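Long-range contacts in carboxylic ester hydrolase (Aspergillus niger, PDB 7K4O), which hydrolyses ester bonds as a secreted serine esterase of the tannase family, probably releasing gallic acid from tannins: residues Y179-G184 against T480-M485; P238-K243 against K281-A286; D274-E279 against K301-A306. All coordinates share one frame; numbering follows the deposited sequence.

Contact 1. Residues Y179-G184 against T480-M485. With NAG (2-acetamido-2-deoxy-beta-D-glucopyranose), chain B; FWN (2-[2-(2-ethoxyethoxy)ethoxy]ethanol), chain S.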
loop_
_atom_site.group_PDB
_atom_site.type_symbol
_atom_site.label_atom_id
_atom_site.label_comp_id
_atom_site.label_asym_id
_atom_site.label_seq_id
_atom_site.Cartn_x
_atom_site.Cartn_y
_atom_site.Cartn_z
ATOM N N TYR A 179 10.922 19.373 -8.975
ATOM C CA TYR A 179 10.183 18.128 -9.266
ATOM C C TYR A 179 9.833 17.454 -7.944
ATOM O O TYR A 179 10.725 17.139 -7.135
ATOM C CB TYR A 179 10.987 17.195 -10.155
ATOM C CG TYR A 179 11.158 17.700 -11.575
ATOM C CD1 TYR A 179 10.098 17.611 -12.454
ATOM C CD2 TYR A 179 12.314 18.322 -11.987
ATOM C CE1 TYR A 179 10.224 18.026 -13.771
ATOM C CE2 TYR A 179 12.452 18.743 -13.321
ATOM C CZ TYR A 179 11.393 18.618 -14.183
ATOM O OH TYR A 179 11.421 18.986 -15.517
ATOM N N ALA A 180 8.552 17.228 -7.713
ATOM C CA ALA A 180 8.067 16.736 -6.408
ATOM C C ALA A 180 7.422 15.370 -6.615
ATOM O O ALA A 180 6.608 15.181 -7.552
ATOM C CB ALA A 180 7.098 17.747 -5.813
ATOM N N TYR A 181 7.761 14.454 -5.716
ATOM C CA TYR A 181 7.376 13.035 -5.812
ATOM C C TYR A 181 6.841 12.550 -4.469
ATOM O O TYR A 181 7.101 13.145 -3.428
ATOM C CB TYR A 181 8.595 12.217 -6.223
ATOM C CG TYR A 181 9.217 12.634 -7.536
ATOM C CD1 TYR A 181 8.644 12.230 -8.715
ATOM C CD2 TYR A 181 10.345 13.444 -7.599
ATOM C CE1 TYR A 181 9.170 12.591 -9.943
ATOM C CE2 TYR A 181 10.879 13.809 -8.822
ATOM C CZ TYR A 181 10.320 13.344 -9.987
ATOM O OH TYR A 181 10.873 13.678 -11.191
ATOM N N TYR A 182 6.136 11.436 -4.535
ATOM C CA TYR A 182 5.715 10.640 -3.374
ATOM C C TYR A 182 6.131 9.194 -3.622
ATOM O O TYR A 182 6.051 8.695 -4.743
ATOM C CB TYR A 182 4.195 10.682 -3.148
ATOM C CG TYR A 182 3.782 9.847 -1.962
ATOM C CD1 TYR A 182 3.973 10.348 -0.699
ATOM C CD2 TYR A 182 3.309 8.548 -2.093
ATOM C CE1 TYR A 182 3.658 9.605 0.430
ATOM C CE2 TYR A 182 2.971 7.801 -0.975
ATOM C CZ TYR A 182 3.147 8.333 0.283
ATOM O OH TYR A 182 2.878 7.609 1.430
ATOM N N GLN A 183 6.498 8.519 -2.547
ATOM C CA GLN A 183 6.779 7.053 -2.602
ATOM C C GLN A 183 6.283 6.386 -1.315
ATOM O O GLN A 183 6.754 6.736 -0.227
ATOM C CB GLN A 183 8.254 6.752 -2.885
ATOM C CG GLN A 183 8.550 5.261 -3.039
ATOM C CD GLN A 183 10.005 5.001 -3.400
ATOM O OE1 GLN A 183 10.881 5.757 -2.992
ATOM N NE2 GLN A 183 10.225 3.953 -4.214
ATOM N N GLY A 184 5.363 5.443 -1.456
ATOM C CA GLY A 184 4.880 4.724 -0.277
ATOM C C GLY A 184 4.106 3.480 -0.642
ATOM O O GLY A 184 3.745 3.296 -1.822
ATOM N N THR A 480 13.234 -0.130 -8.351
ATOM C CA THR A 480 13.828 1.055 -9.013
ATOM C C THR A 480 12.731 2.061 -9.392
ATOM O O THR A 480 12.827 2.740 -10.410
ATOM C CB THR A 480 14.693 0.575 -10.198
ATOM O OG1 THR A 480 13.913 -0.210 -11.108
ATOM C CG2 THR A 480 15.948 -0.130 -9.704
ATOM N N ASN A 481 11.654 2.158 -8.598
ATOM C CA ASN A 481 10.530 3.006 -9.018
ATOM C C ASN A 481 10.896 4.487 -9.011
ATOM O O ASN A 481 10.311 5.211 -9.837
ATOM C CB ASN A 481 9.286 2.748 -8.191
ATOM C CG ASN A 481 8.681 1.398 -8.488
ATOM O OD1 ASN A 481 8.920 0.801 -9.556
ATOM N ND2 ASN A 481 7.801 0.942 -7.595
ATOM N N MET A 482 11.752 4.954 -8.121
ATOM C CA MET A 482 12.092 6.397 -8.092
ATOM C C MET A 482 12.864 6.758 -9.373
ATOM O O MET A 482 12.519 7.750 -10.069
ATOM C CB MET A 482 12.899 6.745 -6.858
ATOM C CG MET A 482 13.137 8.206 -6.708
ATOM S SD MET A 482 11.571 9.163 -6.455
ATOM C CE MET A 482 12.384 10.718 -6.058
ATOM N N ALA A 483 13.810 5.908 -9.768
ATOM C CA ALA A 483 14.554 6.169 -11.023
ATOM C C ALA A 483 13.590 6.138 -12.215
ATOM O O ALA A 483 13.723 6.994 -13.120
ATOM C CB ALA A 483 15.700 5.167 -11.204
ATOM N N VAL A 484 12.650 5.188 -12.254
ATOM C CA VAL A 484 11.715 5.071 -13.398
ATOM C C VAL A 484 10.820 6.309 -13.447
ATOM O O VAL A 484 10.537 6.840 -14.555
ATOM C CB VAL A 484 10.939 3.740 -13.326
ATOM C CG1 VAL A 484 9.768 3.701 -14.300
ATOM C CG2 VAL A 484 11.897 2.583 -13.551
ATOM N N MET A 485 10.306 6.727 -12.282
ATOM C CA MET A 485 9.405 7.911 -12.201
ATOM C C MET A 485 10.174 9.168 -12.615
ATOM O O MET A 485 9.628 9.964 -13.379
ATOM C CB MET A 485 8.810 8.036 -10.794
ATOM C CG MET A 485 7.848 9.174 -10.694
ATOM S SD MET A 485 6.464 9.166 -11.830
ATOM C CE MET A 485 5.327 8.111 -10.905
HETATM C C1 NAG B . 16.306 -1.734 -13.832
HETATM C C2 NAG B . 17.220 -0.558 -13.654
HETATM C C3 NAG B . 18.668 -1.005 -13.904
HETATM C C4 NAG B . 19.008 -2.184 -12.995
HETATM C C5 NAG B . 17.978 -3.279 -13.239
HETATM C C6 NAG B . 18.172 -4.504 -12.341
HETATM C C7 NAG B . 16.381 1.635 -14.110
HETATM C C8 NAG B . 15.958 2.736 -14.969
HETATM N N2 NAG B . 16.845 0.467 -14.567
HETATM O O3 NAG B . 19.545 0.088 -13.591
HETATM O O4 NAG B . 20.326 -2.642 -13.410
HETATM O O5 NAG B . 16.681 -2.749 -12.952
HETATM O O6 NAG B . 17.163 -5.442 -12.569
HETATM O O7 NAG B . 16.312 1.885 -12.948
HETATM O O4 FWN S . 18.794 10.070 -11.928
HETATM C C5 FWN S . 17.927 8.989 -12.013
HETATM C C6 FWN S . 17.077 8.930 -13.230
HETATM O O7 FWN S . 16.857 7.756 -13.888
HETATM C C8 FWN S . 17.757 7.357 -14.847
HETATM C C9 FWN S . 17.849 5.902 -15.123
HETATM O O10 FWN S . 18.808 5.167 -14.442
HETATM C C11 FWN S . 19.423 4.105 -15.079
HETATM C C12 FWN S . 20.327 3.268 -14.263
HETATM O O13 FWN S . 21.343 3.946 -13.616
HETATM C C14 FWN S . 22.074 3.269 -12.654
HETATM C C1 FWN S . 23.026 4.009 -11.770
HETATM O O HOH W 1 13.261 3.605 -5.805
#
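Tyr181, on the strand, and Met482 and Met485, on the helix, form the apolar centre of this buried contact. Tyr181 CB lies 4.1 Å from Met482 CE. With CG anti to the carbonyl carbon (chi1 -58°), the ring is carried up to the two methionines, which come from the same side of it, Met482 at the CG and CD2 flank, Met485 at the CD1 and CE1 flank. Tyr181 CD2 is 3.7 Å from Met482 CE, and Tyr181 CD1 and CE1 each lie 3.7 Å from Met485 CG. The Met482 chain crosses the tyrosine at about a right angle, that of Met485 at a slant. Met482 SD stands 4.8 Å from the Tyr181 ring centroid, a Met-aromatic contact in which the bend at chi2 (64°) turns sulfur and methyl toward the ring. At the tip, Tyr181 OH is hydrogen-bonded to Glu490 OE2, further along the same helix, so the buried hydroxyl is satisfied. Strand 179-185 is a central strand of the alpha/beta-hydrolase sheet; its last residues include Gly184, and it leads to Ser186, of a probable nucleophile elbow. Helix 481-491 packs on one face of that sheet, running at 150° to the strand here, close to antiparallel. Nearer the elbow the packing turns polar. Gln183 NE2 reaches a water weakly, and the same water accepts a hydrogen bond from Met482 N in the first turn of the helix (3.1 Å). Ile207 of the adjoining strand touches Gln183, Met482 and Met485 alike.

Contact 2. Residues P238-K243 against K281-A286. With NAG (2-acetamido-2-deoxy-beta-D-glucopyranose), chain G.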
loop_
_atom_site.group_PDB
_atom_site.type_symbol
_atom_site.label_atom_id
_atom_site.label_comp_id
_atom_site.label_asym_id
_atom_site.label_seq_id
_atom_site.Cartn_x
_atom_site.Cartn_y
_atom_site.Cartn_z
ATOM N N PRO A 238 -3.329 -23.987 10.436
ATOM C CA PRO A 238 -2.594 -23.183 9.449
ATOM C C PRO A 238 -1.909 -24.038 8.373
ATOM O O PRO A 238 -1.897 -23.683 7.213
ATOM C CB PRO A 238 -1.544 -22.466 10.304
ATOM C CG PRO A 238 -2.229 -22.303 11.644
ATOM C CD PRO A 238 -3.028 -23.586 11.816
ATOM N N CYS A 239 -1.376 -25.199 8.772
ATOM C CA CYS A 239 -0.629 -26.089 7.856
ATOM C C CYS A 239 -1.540 -26.586 6.740
ATOM O O CYS A 239 -1.072 -26.755 5.606
ATOM C CB CYS A 239 -0.078 -27.268 8.652
ATOM S SG CYS A 239 1.189 -28.166 7.742
ATOM N N GLU A 240 -2.812 -26.841 7.033
ATOM C CA GLU A 240 -3.732 -27.358 6.005
ATOM C C GLU A 240 -3.890 -26.305 4.901
ATOM O O GLU A 240 -3.908 -26.675 3.711
ATOM C CB GLU A 240 -5.059 -27.728 6.655
ATOM C CG GLU A 240 -6.093 -28.229 5.681
ATOM C CD GLU A 240 -7.376 -28.669 6.371
ATOM O OE1 GLU A 240 -7.736 -28.040 7.378
ATOM O OE2 GLU A 240 -7.997 -29.660 5.908
ATOM N N LEU A 241 -4.089 -25.040 5.278
ATOM C CA LEU A 241 -4.263 -23.943 4.280
ATOM C C LEU A 241 -2.941 -23.703 3.557
ATOM O O LEU A 241 -2.996 -23.450 2.338
ATOM C CB LEU A 241 -4.775 -22.695 5.007
ATOM C CG LEU A 241 -6.191 -22.871 5.558
ATOM C CD1 LEU A 241 -6.721 -21.650 6.275
ATOM C CD2 LEU A 241 -7.146 -23.280 4.459
ATOM N N ASP A 242 -1.822 -23.807 4.258
ATOM C CA ASP A 242 -0.485 -23.620 3.631
ATOM C C ASP A 242 -0.264 -24.701 2.564
ATOM O O ASP A 242 0.293 -24.399 1.497
ATOM C CB ASP A 242 0.639 -23.594 4.649
ATOM C CG ASP A 242 1.963 -23.225 4.005
ATOM O OD1 ASP A 242 2.002 -22.216 3.238
ATOM O OD2 ASP A 242 2.938 -23.956 4.233
ATOM N N LYS A 243 -0.745 -25.922 2.811
ATOM C CA LYS A 243 -0.660 -26.993 1.795
ATOM C C LYS A 243 -1.494 -26.629 0.572
ATOM O O LYS A 243 -1.044 -26.805 -0.578
ATOM C CB LYS A 243 -1.100 -28.333 2.416
ATOM C CG LYS A 243 -1.101 -29.515 1.451
ATOM C CD LYS A 243 0.188 -29.713 0.703
ATOM C CE LYS A 243 1.337 -30.119 1.605
ATOM N NZ LYS A 243 2.318 -30.975 0.885
ATOM N N LYS A 281 -4.502 -34.738 0.058
ATOM C CA LYS A 281 -3.032 -34.576 0.028
ATOM C C LYS A 281 -2.521 -34.454 1.455
ATOM O O LYS A 281 -3.079 -33.745 2.281
ATOM C CB LYS A 281 -2.628 -33.382 -0.832
ATOM C CG LYS A 281 -2.701 -33.635 -2.334
ATOM C CD LYS A 281 -1.316 -33.841 -2.944
ATOM C CE LYS A 281 -1.275 -34.738 -4.170
ATOM N NZ LYS A 281 -2.049 -34.190 -5.311
ATOM N N PRO A 282 -1.442 -35.168 1.815
ATOM C CA PRO A 282 -0.922 -35.092 3.174
ATOM C C PRO A 282 -0.220 -33.757 3.425
ATOM O O PRO A 282 0.375 -33.191 2.526
ATOM C CB PRO A 282 0.099 -36.239 3.253
ATOM C CG PRO A 282 0.520 -36.467 1.805
ATOM C CD PRO A 282 -0.669 -36.077 0.946
ATOM N N TYR A 283 -0.228 -33.333 4.671
ATOM C CA TYR A 283 0.530 -32.145 5.103
ATOM C C TYR A 283 1.181 -32.473 6.435
ATOM O O TYR A 283 0.622 -33.244 7.251
ATOM C CB TYR A 283 -0.381 -30.909 5.168
ATOM C CG TYR A 283 -1.486 -30.964 6.192
ATOM C CD1 TYR A 283 -1.262 -30.617 7.521
ATOM C CD2 TYR A 283 -2.772 -31.325 5.807
ATOM C CE1 TYR A 283 -2.304 -30.641 8.446
ATOM C CE2 TYR A 283 -3.815 -31.355 6.715
ATOM C CZ TYR A 283 -3.582 -31.005 8.029
ATOM O OH TYR A 283 -4.628 -31.050 8.904
ATOM N N SER A 284 2.314 -31.845 6.666
ATOM C CA SER A 284 3.060 -31.964 7.927
ATOM C C SER A 284 3.794 -30.651 8.150
ATOM O O SER A 284 4.455 -30.178 7.224
ATOM C CB SER A 284 4.005 -33.141 7.876
ATOM O OG SER A 284 4.942 -33.063 8.934
ATOM N N CYS A 285 3.635 -30.071 9.322
ATOM C CA CYS A 285 4.380 -28.864 9.746
ATOM C C CYS A 285 5.000 -29.235 11.084
ATOM O O CYS A 285 4.331 -29.899 11.890
ATOM C CB CYS A 285 3.482 -27.621 9.822
ATOM S SG CYS A 285 2.865 -27.051 8.205
ATOM N N ALA A 286 6.231 -28.806 11.310
ATOM C CA ALA A 286 6.966 -29.015 12.571
ATOM C C ALA A 286 6.367 -28.128 13.659
ATOM O O ALA A 286 5.768 -27.090 13.335
ATOM C CB ALA A 286 8.418 -28.692 12.359
HETATM C C1 NAG G . 4.993 -24.945 1.721
HETATM C C2 NAG G . 5.489 -25.892 2.829
HETATM C C3 NAG G . 6.550 -25.288 3.734
HETATM C C4 NAG G . 7.669 -24.896 2.812
HETATM C C5 NAG G . 7.143 -23.947 1.739
HETATM C C6 NAG G . 8.252 -23.567 0.775
HETATM C C7 NAG G . 3.712 -27.360 3.644
HETATM C C8 NAG G . 2.528 -27.441 4.564
HETATM N N2 NAG G . 4.374 -26.208 3.691
HETATM O O3 NAG G . 6.851 -26.240 4.760
HETATM O O4 NAG G . 8.555 -24.201 3.646
HETATM O O5 NAG G . 6.107 -24.506 0.956
HETATM O O6 NAG G . 7.729 -22.672 -0.182
HETATM O O7 NAG G . 4.061 -28.266 2.920
HETATM O O HOH W 2 -7.003 -31.774 7.980
#
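The Tyr283 ring packs against the first turn of the helix, with the backbone and CB of Glu240 over one face. Glu240 CA stands 4.0 Å from the ring centroid, only 7° off the ring normal, a well-centred CH-pi contact, and Glu240 CB adds a touch on Tyr283 CE2 at 3.8 Å. A water sits in plane at the ring edge, 2.6 Å from Tyr283 OH, and gives a weak hydrogen bond to Glu240 OE2. The glutamate carboxylate is held mainly by others: OE1 by Tyr234 and OE2 by Ser299. On the CD1 side, Cys239 SG approaches the ring obliquely, 3.5 Å from Tyr283 CD1, as a sulfur-aromatic contact. Cys239 SG is bonded to Cys285 SG at 2.1 Å, and the disulfide has a chi3 of 83°, near the unstrained right angle. Lys243, one turn on, bends at chi2 and chi3 so that its aliphatic chain folds over Tyr283 CB and its NZ makes a weak hydrogen bond to Pro282 O (3.4 Å). Beside the disulfide an N-acetylglucosamine of an attached glycan donates from N2 to Asp242 OD2 at 2.7 Å, its methyl C8 lying against both cysteine sulfurs. Strand 282-285 pairs with strand 294-297, and the whole is a disulfide-clasped packing of a helix on a two-stranded antiparallel hairpin, at the glycosylated periphery of the protein.

Contact 3. Residues D274-E279 against K301-A306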
loop_
_atom_site.group_PDB
_atom_site.type_symbol
_atom_site.label_atom_id
_atom_site.label_comp_id
_atom_site.label_asym_id
_atom_site.label_seq_id
_atom_site.Cartn_x
_atom_site.Cartn_y
_atom_site.Cartn_z
ATOM N N ASP A 274 -9.136 -25.985 -9.894
ATOM C CA ASP A 274 -10.115 -26.366 -8.849
ATOM C C ASP A 274 -9.368 -26.954 -7.675
ATOM O O ASP A 274 -8.773 -28.052 -7.839
ATOM C CB ASP A 274 -11.111 -27.382 -9.399
ATOM C CG ASP A 274 -12.248 -27.706 -8.439
ATOM O OD1 ASP A 274 -12.110 -27.462 -7.232
ATOM O OD2 ASP A 274 -13.259 -28.230 -8.925
ATOM N N ILE A 275 -9.408 -26.309 -6.512
ATOM C CA ILE A 275 -8.600 -26.761 -5.359
ATOM C C ILE A 275 -9.220 -28.042 -4.763
ATOM O O ILE A 275 -8.565 -28.629 -3.889
ATOM C CB ILE A 275 -8.423 -25.677 -4.273
ATOM C CG1 ILE A 275 -9.743 -25.277 -3.615
ATOM C CG2 ILE A 275 -7.672 -24.464 -4.835
ATOM C CD1 ILE A 275 -9.550 -24.435 -2.395
ATOM N N SER A 276 -10.413 -28.444 -5.190
ATOM C CA SER A 276 -10.992 -29.768 -4.773
ATOM C C SER A 276 -10.022 -30.922 -5.113
ATOM O O SER A 276 -10.033 -31.930 -4.381
ATOM C CB SER A 276 -12.333 -29.992 -5.391
ATOM O OG SER A 276 -13.315 -29.274 -4.663
ATOM N N THR A 277 -9.158 -30.748 -6.118
ATOM C CA THR A 277 -8.129 -31.746 -6.515
ATOM C C THR A 277 -7.102 -31.937 -5.407
ATOM O O THR A 277 -6.320 -32.912 -5.478
ATOM C CB THR A 277 -7.434 -31.338 -7.810
ATOM O OG1 THR A 277 -6.743 -30.107 -7.571
ATOM C CG2 THR A 277 -8.417 -31.196 -8.949
ATOM N N ILE A 278 -7.069 -31.069 -4.406
ATOM C CA ILE A 278 -6.041 -31.136 -3.328
ATOM C C ILE A 278 -6.567 -31.992 -2.173
ATOM O O ILE A 278 -5.782 -32.334 -1.283
ATOM C CB ILE A 278 -5.627 -29.713 -2.876
ATOM C CG1 ILE A 278 -5.123 -28.909 -4.076
ATOM C CG2 ILE A 278 -4.584 -29.767 -1.772
ATOM C CD1 ILE A 278 -4.996 -27.415 -3.816
ATOM N N GLU A 279 -7.862 -32.284 -2.149
ATOM C CA GLU A 279 -8.435 -33.101 -1.050
ATOM C C GLU A 279 -7.663 -34.424 -0.936
ATOM O O GLU A 279 -7.414 -35.046 -1.961
ATOM C CB GLU A 279 -9.905 -33.401 -1.271
ATOM C CG GLU A 279 -10.526 -34.002 -0.025
ATOM C CD GLU A 279 -12.006 -34.285 -0.131
ATOM O OE1 GLU A 279 -12.463 -35.188 0.606
ATOM O OE2 GLU A 279 -12.694 -33.603 -0.933
ATOM N N LYS A 301 -13.740 -30.139 4.387
ATOM C CA LYS A 301 -14.183 -28.929 5.116
ATOM C C LYS A 301 -13.121 -27.838 4.930
ATOM O O LYS A 301 -13.524 -26.684 4.833
ATOM C CB LYS A 301 -14.364 -29.200 6.602
ATOM C CG LYS A 301 -15.654 -29.901 6.993
ATOM C CD LYS A 301 -15.616 -30.330 8.457
ATOM C CE LYS A 301 -16.740 -31.238 8.905
ATOM N NZ LYS A 301 -17.979 -30.461 9.101
ATOM N N GLY A 302 -11.838 -28.198 4.930
ATOM C CA GLY A 302 -10.733 -27.235 4.730
ATOM C C GLY A 302 -10.827 -26.615 3.353
ATOM O O GLY A 302 -10.702 -25.372 3.217
ATOM N N ILE A 303 -11.076 -27.437 2.349
ATOM C CA ILE A 303 -11.288 -26.967 0.961
ATOM C C ILE A 303 -12.534 -26.074 0.915
ATOM O O ILE A 303 -12.516 -25.057 0.212
ATOM C CB ILE A 303 -11.358 -28.160 -0.003
ATOM C CG1 ILE A 303 -9.953 -28.714 -0.205
ATOM C CG2 ILE A 303 -12.028 -27.770 -1.307
ATOM C CD1 ILE A 303 -9.935 -30.038 -0.891
ATOM N N GLU A 304 -13.610 -26.443 1.597
ATOM C CA GLU A 304 -14.851 -25.632 1.568
ATOM C C GLU A 304 -14.557 -24.233 2.168
ATOM O O GLU A 304 -14.993 -23.235 1.572
ATOM C CB GLU A 304 -15.979 -26.323 2.343
ATOM C CG GLU A 304 -17.326 -25.653 2.170
ATOM C CD GLU A 304 -18.450 -26.292 2.995
ATOM O OE1 GLU A 304 -18.155 -26.913 4.070
ATOM O OE2 GLU A 304 -19.606 -26.107 2.613
ATOM N N VAL A 305 -13.862 -24.179 3.288
ATOM C CA VAL A 305 -13.475 -22.894 3.919
ATOM C C VAL A 305 -12.621 -22.122 2.902
ATOM O O VAL A 305 -12.921 -20.926 2.653
ATOM C CB VAL A 305 -12.750 -23.089 5.247
ATOM C CG1 VAL A 305 -12.027 -21.817 5.679
ATOM C CG2 VAL A 305 -13.742 -23.539 6.318
ATOM N N ALA A 306 -11.640 -22.773 2.287
ATOM C CA ALA A 306 -10.680 -22.065 1.416
ATOM C C ALA A 306 -11.447 -21.524 0.226
ATOM O O ALA A 306 -11.192 -20.376 -0.190
ATOM C CB ALA A 306 -9.529 -22.938 0.984
#
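A short 3-10 turn, entered through an Asx turn at Asp274, forms the loop side of this contact, and Ile303 of helix 300-310 packs against it. Ile303 CD1 meets the loop backbone, 3.3 Å from Glu279 N and 3.4 Å from Glu279 CB, and it also faces Ile275 O at 3.6 Å. The methyl thus rests against the backbone at the end of the 3-10 turn. With CG1 anti to the carbonyl carbon (chi1 -75°), Ile303 sends one branch toward Glu279, while the other branch, CG2, faces Ile275 CG1 and Ser276 OG. The Ile275 and Ile303 chains run alongside one another, pointing opposite ways, which carries Ile275 CD1 on to Ala306 CB, one helical turn further, at 3.7 Å. No hydrogen bond joins 274-279 to 301-306, and between them the contact is apolar packing; it sets the loop that links helix 266-272 to strand 282-285 against the helix that follows the hairpin. The loop's shape is fixed from within. Asp274 OD1 accepts from Ser276 N at 2.8 Å, met from above the carboxylate plane, and Asp274 O takes both Thr277 N and Thr277 OG1, the hydroxyl approaching in the carbonyl plane. Lys307, just past the segment on the same helix, adds polar links, a salt bridge with Asp274 OD1 and a hydrogen bond with Ser276 OG. Thr248 of helix 238-252 touches both Ile275 and Ile278.

Contact 1 belongs to the central sheet of the hydrolase core, while contacts 2 and 3 lie together on the opposite side of the chain's centre, their centres about 40 and 42 Å from that of contact 1. In sequence both are nested within the long loop that contact 1 closes, so strand and helix of the core bracket the excursion that builds the outlying part. Contacts 2 and 3 are about 13 Å apart between centres and interleave along the chain, in the order 238-243, 274-279, 281-286, 301-306. They abut through helices 238-252 and 300-310, where Leu241 meets Ala306 and Glu240 meets Gly302, with the hairpin packed on the first helix and the 3-10 turn on the second.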